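Local structure of DNA polymerase II large subunit (7OEC) at residues L12-G17 / K51-N56; R81-L86 / A134-E139; G117-I122 / P130-V135. The protein probably excises itself from its host archaeal DNA polymerase by protein splicing, joining the two flanking polymerase segments through a new peptide bond. The protein carries 2 engineered substitutions. All blocks are in the same frame, centred on the assembly; numbering follows the deposited sequence.

Contact 1: L12-G17 / K51-N56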
# COMPACT_ATOMS: atom_id res chain seq x y z
N LEU A 12 3.80 6.65 -1.58
CA LEU A 12 4.38 7.59 -2.53
C LEU A 12 3.28 8.32 -3.30
O LEU A 12 2.43 7.70 -3.95
CB LEU A 12 5.26 6.83 -3.51
CG LEU A 12 6.08 7.65 -4.49
CD1 LEU A 12 7.06 8.56 -3.77
CD2 LEU A 12 6.79 6.74 -5.50
N VAL A 13 3.29 9.64 -3.17
CA VAL A 13 2.30 10.52 -3.76
C VAL A 13 3.02 11.67 -4.46
O VAL A 13 4.23 11.88 -4.32
CB VAL A 13 1.32 11.08 -2.71
CG1 VAL A 13 0.47 9.91 -2.12
CG2 VAL A 13 2.00 11.86 -1.60
N GLN A 14 2.25 12.40 -5.24
CA GLN A 14 2.69 13.63 -5.87
C GLN A 14 1.79 14.72 -5.31
O GLN A 14 0.57 14.68 -5.52
CB GLN A 14 2.51 13.55 -7.37
CG GLN A 14 3.21 14.73 -8.00
CD GLN A 14 2.91 14.86 -9.42
OE1 GLN A 14 3.81 14.70 -10.24
NE2 GLN A 14 1.65 15.16 -9.76
N ILE A 15 2.37 15.67 -4.58
CA ILE A 15 1.60 16.75 -3.97
C ILE A 15 2.03 18.05 -4.64
O ILE A 15 3.22 18.41 -4.61
CB ILE A 15 1.76 16.83 -2.44
CG1 ILE A 15 1.27 15.54 -1.77
CG2 ILE A 15 0.98 18.06 -1.95
CD1 ILE A 15 1.44 15.50 -0.32
N ASN A 16 1.09 18.70 -5.31
CA ASN A 16 1.37 19.94 -6.01
C ASN A 16 2.62 19.81 -6.89
O ASN A 16 3.50 20.67 -6.90
CB ASN A 16 1.53 21.13 -5.06
CG ASN A 16 0.24 21.52 -4.35
OD1 ASN A 16 0.10 21.37 -3.12
ND2 ASN A 16 -0.66 22.11 -5.10
N GLY A 17 2.68 18.70 -7.63
CA GLY A 17 3.75 18.44 -8.56
C GLY A 17 5.05 17.91 -7.99
O GLY A 17 5.98 17.68 -8.77
N LYS A 51 -1.94 13.33 -6.25
CA LYS A 51 -2.11 12.11 -7.01
C LYS A 51 -1.29 11.03 -6.33
O LYS A 51 -0.36 11.30 -5.57
CB LYS A 51 -1.67 12.33 -8.46
CG LYS A 51 -2.61 13.20 -9.29
CD LYS A 51 -2.03 13.35 -10.66
CE LYS A 51 -2.80 14.34 -11.50
NZ LYS A 51 -4.28 14.20 -11.32
N VAL A 52 -1.65 9.78 -6.56
CA VAL A 52 -0.93 8.66 -5.99
C VAL A 52 -0.13 7.98 -7.09
O VAL A 52 -0.58 7.90 -8.25
CB VAL A 52 -1.90 7.71 -5.25
CG1 VAL A 52 -2.87 7.01 -6.19
CG2 VAL A 52 -1.11 6.69 -4.48
N TYR A 53 1.08 7.55 -6.76
CA TYR A 53 1.82 6.75 -7.72
C TYR A 53 1.38 5.29 -7.67
O TYR A 53 1.25 4.67 -6.61
CB TYR A 53 3.30 6.83 -7.41
CG TYR A 53 3.98 8.12 -7.84
CD1 TYR A 53 4.55 8.23 -9.08
CD2 TYR A 53 4.09 9.19 -6.98
CE1 TYR A 53 5.20 9.35 -9.45
CE2 TYR A 53 4.75 10.34 -7.35
CZ TYR A 53 5.30 10.41 -8.59
OH TYR A 53 5.98 11.51 -9.05
N SER A 54 1.12 4.75 -8.82
CA SER A 54 0.67 3.38 -8.96
C SER A 54 1.60 2.65 -9.91
O SER A 54 2.44 3.24 -10.57
CB SER A 54 -0.77 3.26 -9.51
OG SER A 54 -1.72 3.81 -8.63
N PHE A 55 1.44 1.35 -9.96
CA PHE A 55 2.17 0.53 -10.90
C PHE A 55 1.15 -0.10 -11.83
O PHE A 55 0.17 -0.71 -11.37
CB PHE A 55 2.99 -0.55 -10.18
CG PHE A 55 4.04 -1.17 -11.04
CD1 PHE A 55 3.85 -2.40 -11.65
CD2 PHE A 55 5.22 -0.47 -11.29
CE1 PHE A 55 4.84 -2.92 -12.46
CE2 PHE A 55 6.20 -1.00 -12.11
CZ PHE A 55 6.01 -2.23 -12.68
N ASN A 56 1.35 0.09 -13.14
CA ASN A 56 0.49 -0.46 -14.17
C ASN A 56 1.09 -1.77 -14.61
O ASN A 56 2.11 -1.78 -15.35
CB ASN A 56 0.37 0.48 -15.35
CG ASN A 56 -0.45 -0.12 -16.42
OD1 ASN A 56 -1.03 -1.20 -16.23
ND2 ASN A 56 -0.55 0.57 -17.54
O HOH W 1 1.77 4.96 -4.07

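Contact 2: R81-L86 / A134-E139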
# COMPACT_ATOMS: atom_id res chain seq x y z
N ARG A 81 3.16 -8.88 9.01
CA ARG A 81 4.34 -8.11 8.66
C ARG A 81 5.25 -8.97 7.81
O ARG A 81 5.57 -10.12 8.16
CB ARG A 81 5.07 -7.67 9.93
CG ARG A 81 6.34 -6.87 9.67
CD ARG A 81 6.96 -6.52 11.00
NE ARG A 81 8.30 -5.98 10.86
CZ ARG A 81 8.58 -4.73 10.57
NH1 ARG A 81 7.61 -3.83 10.35
NH2 ARG A 81 9.87 -4.38 10.54
N PHE A 82 5.66 -8.42 6.69
CA PHE A 82 6.61 -9.03 5.78
C PHE A 82 7.93 -8.30 5.89
O PHE A 82 7.99 -7.08 5.71
CB PHE A 82 6.08 -8.88 4.36
CG PHE A 82 4.75 -9.53 4.17
CD1 PHE A 82 4.66 -10.90 4.05
CD2 PHE A 82 3.61 -8.77 4.17
CE1 PHE A 82 3.46 -11.51 3.93
CE2 PHE A 82 2.36 -9.37 3.97
CZ PHE A 82 2.29 -10.75 3.85
N GLU A 83 8.98 -9.05 6.19
CA GLU A 83 10.33 -8.54 6.22
C GLU A 83 10.99 -9.08 4.98
O GLU A 83 10.98 -10.30 4.75
CB GLU A 83 11.07 -9.03 7.47
CG GLU A 83 10.24 -8.59 8.70
CD GLU A 83 10.82 -8.99 10.03
OE1 GLU A 83 11.88 -9.67 10.02
OE2 GLU A 83 10.24 -8.61 11.09
N LEU A 84 11.62 -8.19 4.24
CA LEU A 84 12.19 -8.48 2.95
C LEU A 84 13.71 -8.52 2.98
O LEU A 84 14.39 -7.91 3.83
CB LEU A 84 11.72 -7.42 1.96
CG LEU A 84 10.18 -7.18 1.95
CD1 LEU A 84 9.78 -6.23 0.84
CD2 LEU A 84 9.42 -8.48 1.79
N GLU A 85 14.23 -9.24 2.00
CA GLU A 85 15.64 -9.18 1.69
C GLU A 85 16.00 -7.71 1.51
O GLU A 85 15.27 -6.93 0.89
CB GLU A 85 15.87 -9.99 0.41
CG GLU A 85 17.24 -10.09 -0.09
CD GLU A 85 17.33 -10.77 -1.47
OE1 GLU A 85 16.28 -11.07 -2.16
OE2 GLU A 85 18.48 -11.05 -1.86
N LEU A 86 17.13 -7.33 2.09
CA LEU A 86 17.69 -5.98 2.12
C LEU A 86 17.07 -5.10 3.20
O LEU A 86 17.53 -3.96 3.37
CB LEU A 86 17.74 -5.24 0.77
CG LEU A 86 18.32 -6.09 -0.37
CD1 LEU A 86 18.35 -5.22 -1.57
CD2 LEU A 86 19.69 -6.59 -0.09
N ALA A 134 13.29 -10.97 -2.04
CA ALA A 134 12.54 -12.08 -1.47
C ALA A 134 11.96 -11.75 -0.09
O ALA A 134 12.54 -11.00 0.70
CB ALA A 134 13.47 -13.29 -1.36
N VAL A 135 10.80 -12.34 0.21
CA VAL A 135 10.27 -12.34 1.57
C VAL A 135 11.16 -13.23 2.42
O VAL A 135 11.32 -14.42 2.12
CB VAL A 135 8.81 -12.82 1.61
CG1 VAL A 135 8.30 -12.87 3.04
CG2 VAL A 135 7.90 -11.91 0.79
N LYS A 136 11.69 -12.67 3.50
CA LYS A 136 12.62 -13.37 4.37
C LYS A 136 11.95 -13.87 5.64
O LYS A 136 12.24 -14.98 6.12
CB LYS A 136 13.83 -12.47 4.71
CG LYS A 136 14.90 -13.15 5.59
CD LYS A 136 16.12 -12.25 5.86
CE LYS A 136 15.72 -10.96 6.62
NZ LYS A 136 14.91 -11.17 7.91
N LYS A 137 10.97 -13.11 6.13
CA LYS A 137 10.31 -13.50 7.37
C LYS A 137 8.90 -12.94 7.37
O LYS A 137 8.67 -11.84 6.88
CB LYS A 137 11.03 -12.96 8.60
CG LYS A 137 10.50 -13.57 9.88
CD LYS A 137 11.26 -13.05 11.10
CE LYS A 137 10.78 -13.71 12.41
NZ LYS A 137 11.41 -15.06 12.67
N ILE A 138 7.97 -13.69 7.93
CA ILE A 138 6.58 -13.29 8.03
C ILE A 138 6.17 -13.42 9.49
O ILE A 138 6.45 -14.44 10.13
CB ILE A 138 5.69 -14.16 7.14
CG1 ILE A 138 6.21 -14.08 5.72
CG2 ILE A 138 4.23 -13.68 7.23
CD1 ILE A 138 5.40 -14.90 4.76
N GLU A 139 5.55 -12.37 10.01
CA GLU A 139 5.10 -12.32 11.39
C GLU A 139 3.63 -11.97 11.49
O GLU A 139 3.16 -11.10 10.77
CB GLU A 139 5.79 -11.21 12.19
CG GLU A 139 7.30 -11.27 12.19
CD GLU A 139 7.89 -10.35 13.19
OE1 GLU A 139 7.47 -9.18 13.25
OE2 GLU A 139 8.76 -10.80 13.93

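Contact 3: G117-I122 / P130-V135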
# COMPACT_ATOMS: atom_id res chain seq x y z
N GLY A 117 10.23 -16.57 0.73
CA GLY A 117 10.82 -16.83 -0.55
C GLY A 117 10.04 -16.30 -1.71
O GLY A 117 10.56 -16.29 -2.83
N ASN A 118 8.78 -15.90 -1.50
CA ASN A 118 8.05 -15.23 -2.57
C ASN A 118 8.77 -13.91 -2.89
O ASN A 118 9.41 -13.30 -2.02
CB ASN A 118 6.59 -14.91 -2.18
CG ASN A 118 5.68 -16.12 -2.11
OD1 ASN A 118 4.53 -15.98 -1.70
ND2 ASN A 118 6.17 -17.31 -2.49
N ILE A 119 8.64 -13.44 -4.13
CA ILE A 119 9.31 -12.23 -4.59
C ILE A 119 8.36 -11.03 -4.54
O ILE A 119 7.26 -11.08 -5.09
CB ILE A 119 9.87 -12.41 -6.01
CG1 ILE A 119 10.88 -13.56 -6.03
CG2 ILE A 119 10.45 -11.10 -6.57
CD1 ILE A 119 12.13 -13.34 -5.22
N ILE A 120 8.85 -9.92 -3.98
CA ILE A 120 8.20 -8.62 -3.98
C ILE A 120 9.00 -7.70 -4.89
O ILE A 120 10.23 -7.81 -4.97
CB ILE A 120 8.17 -8.06 -2.54
CG1 ILE A 120 7.42 -8.97 -1.59
CG2 ILE A 120 7.66 -6.65 -2.49
CD1 ILE A 120 5.96 -9.03 -1.84
N ILE A 121 8.31 -6.80 -5.59
CA ILE A 121 8.96 -5.84 -6.48
C ILE A 121 9.10 -4.52 -5.74
O ILE A 121 8.13 -4.01 -5.17
CB ILE A 121 8.16 -5.67 -7.79
CG1 ILE A 121 8.07 -7.01 -8.53
CG2 ILE A 121 8.70 -4.55 -8.65
CD1 ILE A 121 9.39 -7.64 -8.84
N ILE A 122 10.29 -3.95 -5.81
CA ILE A 122 10.52 -2.58 -5.37
C ILE A 122 10.94 -1.74 -6.58
O ILE A 122 11.49 -2.26 -7.55
CB ILE A 122 11.56 -2.58 -4.25
CG1 ILE A 122 12.85 -3.14 -4.76
CG2 ILE A 122 11.04 -3.39 -2.95
CD1 ILE A 122 13.97 -2.93 -3.77
N PRO A 130 12.14 -1.68 -11.88
CA PRO A 130 11.75 -2.66 -10.87
C PRO A 130 12.89 -3.59 -10.50
O PRO A 130 13.68 -4.01 -11.34
CB PRO A 130 10.61 -3.42 -11.56
CG PRO A 130 10.90 -3.28 -12.97
CD PRO A 130 11.58 -1.98 -13.20
N LEU A 131 12.95 -3.92 -9.20
CA LEU A 131 13.94 -4.82 -8.61
C LEU A 131 13.21 -5.87 -7.79
O LEU A 131 12.17 -5.61 -7.22
CB LEU A 131 14.90 -4.03 -7.68
CG LEU A 131 15.67 -2.95 -8.44
CD1 LEU A 131 16.34 -2.01 -7.44
CD2 LEU A 131 16.71 -3.61 -9.35
N LYS A 132 13.78 -7.06 -7.71
CA LYS A 132 13.19 -8.18 -6.97
C LYS A 132 13.86 -8.40 -5.61
O LYS A 132 15.09 -8.50 -5.52
CB LYS A 132 13.43 -9.46 -7.77
CG LYS A 132 12.78 -9.49 -9.13
CD LYS A 132 13.08 -10.84 -9.85
CE LYS A 132 12.42 -10.87 -11.23
NZ LYS A 132 12.65 -12.12 -12.02
N VAL A 133 13.03 -8.53 -4.58
CA VAL A 133 13.51 -8.88 -3.24
C VAL A 133 12.66 -10.01 -2.68
O VAL A 133 11.43 -10.00 -2.80
CB VAL A 133 13.54 -7.69 -2.24
CG1 VAL A 133 14.56 -6.64 -2.68
CG2 VAL A 133 12.19 -7.10 -2.02
N ALA A 134 13.29 -10.97 -2.04
CA ALA A 134 12.54 -12.08 -1.47
C ALA A 134 11.96 -11.75 -0.09
O ALA A 134 12.54 -11.00 0.70
CB ALA A 134 13.47 -13.29 -1.36
N VAL A 135 10.80 -12.34 0.21
CA VAL A 135 10.27 -12.34 1.57
C VAL A 135 11.16 -13.23 2.42
O VAL A 135 11.32 -14.42 2.12
CB VAL A 135 8.81 -12.82 1.61
CG1 VAL A 135 8.30 -12.87 3.04
CG2 VAL A 135 7.90 -11.91 0.79

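Contact 1: L12-G17 / K51-N56
Antiparallel strand pairing, with Val13 opposite Val52 and Gln14 opposite Lys51, joins 12-17 to 51-56 in the larger sheet of this mostly beta Hint (Hedgehog/intein) fold, where strand 10-15 lies between 18-23 and 50-56. Gln14 and Lys51 form the hydrogen-bonded pair: Gln14 N gives a nearly straight bond to Lys51 O (2.9 Å), and Lys51 N returns one to Gln14 O. Beyond the non-hydrogen-bonded valines, whose slim branched side chains suit the buried face they share, Tyr53 N reaches Leu12 O. Tyr53 leans across. Its CG sits beside its backbone N, opposite the carbonyl carbon (chi1 -76°), which turns the ring back along the partner strand. Leu12 bears on the ring near the CD2 corner, its CG 3.5 Å from Tyr53 CD2, while its methyl CD2 makes an off-centre CH-pi contact 4.3 Å from the ring centroid. Val13 O lies at the ring edge, 3.4 Å from Tyr53 CE2. Pro19 and Leu64 touch this tyrosine. With an alanine here, Leu12 would probably lose its aromatic partner and a gap would open beside Gln14 CB. Gln14 and Lys51 lie side by side, pointing the same way, with Gln14 NE2 beside Lys51 CD, and the lysine carries its NZ on to a salt bridge with Asp66. Where the strands part, one water lies within hydrogen-bonding distance of both Leu12 O (2.8 Å) and Tyr53 O (2.6 Å).

Contact 2: R81-L86 / A134-E139
From Arg81 opposite Glu139 to Leu84 opposite Val135 the two strands run antiparallel, their axes 4.6 Å apart, and a classic beta bulge sets Lys136 and Lys137 both against Glu83. Glu83 O marks the bulge, taking bonds from Lys136 N (2.8 Å) and Lys137 N (3.1 Å). The glutamate side chain on the polar face lies between charges. Its OE2 receives Arg81 NE at 3.3 Å, in the plane of the guanidinium and on the anti side, somewhat out of the carboxylate plane; the arginine's extended chain carries NE there. Glu139 OE1 also comes to 3.6 Å from Glu83 OE2, a repulsion that Arg81, near both carboxylates, probably offsets. Glu83 OE1 makes a long salt bridge of 4.0 Å with Lys136 NZ, and rests against the aliphatic stem of Lys137, whose amine leads away. Long flexible side chains suit this face, bringing charge together above the backbone. Glu85 differs: its extended chain lets OE1 take the Ala134 N-H on the anti lone pair (3.0 Å), while Glu85 N bonds to Ala134 O, holding the pair by both main chain and side chain. Opposite the charged face, Phe82 CD1 packs on Ile138 CG1 (3.9 Å), with Val135 CG1 at the ring edge. Strand 89-93 flanks strand 79-84, Phe90 meeting the Phe82 ring and Glu91 binding Arg81 NH1; beyond strand 130-141, Ile120 of strand 119-123 touches Leu84 and Val135.

Contact 3: G117-I122 / P130-V135
Ile120 opposite Val133 and Ile122 opposite Leu131 are the hydrogen-bonded pairs of this beta hairpin, which joins strand 119-123 to strand 130-141. Ile121 with Lys132, between them, and Ile119 with Ala134, beside them, are the non-hydrogen-bonded pairs, with their side chains on the other face. Ile121 fits its place atom by atom. Its CB lies 4.1 Å from Leu131 O, the oxygen that the CA below it also approaches in a CA-H...O contact. There the side chain forks: CG2, anti to the backbone N because chi1 is -60°, packs alongside the proline ring at Pro130 CB, 3.7 Å away. The other arm passes through CG1 to CD1, which approaches Leu131 O and comes to 3.9 Å from Lys132 CG. A branched residue is thus able to touch two neighbours of the facing strand at once. Lys132 also offers its CB to Ile119 CG2 (3.6 Å), so its methylenes serve as apolar surface between two isoleucines. On the opposite face Ile122 crosses Val133 at about a right angle, Ile122 CD1 meeting Val133 CG1 at 3.9 Å, while Ile122 CG1 rests on Leu131 CB. Ile120 CG1 touches Val135 CG2 (3.8 Å), and Leu84 and Ile165 add to this buried side. At the far end Gly117 gives its N-H to Val135 O at 2.8 Å; its backbone, with phi 93°, would press a CB against the preceding carbonyl, which explains the glycine. Between the two segments the hydrogen bonds are all main chain to main chain, and side chains meet one another through aliphatic carbons. The backbone therefore fixes the register, while the branched side chains provide apolar packing that depends on shape and not on charge.

How the contacts relate
Along the chain, contact 1 is complete before contacts 2 and 3 begin, and the latter two end on the same strand. Contacts 2 and 3 have centres 9 Å apart and share Ala134 and Val135, for strand 130-141 is an inner strand of a four-stranded antiparallel sheet, paired with 79-84 on one edge and 119-123 on the other. Leu84 packs on Val133 and Ile120 between them. Contact 1 lies in the larger sheet, its centre about 25 Å from contact 2, across the chain's centre, and about 21 Å from contact 3; nearest atoms are about 14 Å and 5 Å away, without touching. Contact 1 thus builds one sheet and contacts 2 and 3 the other, within a single splicing domain.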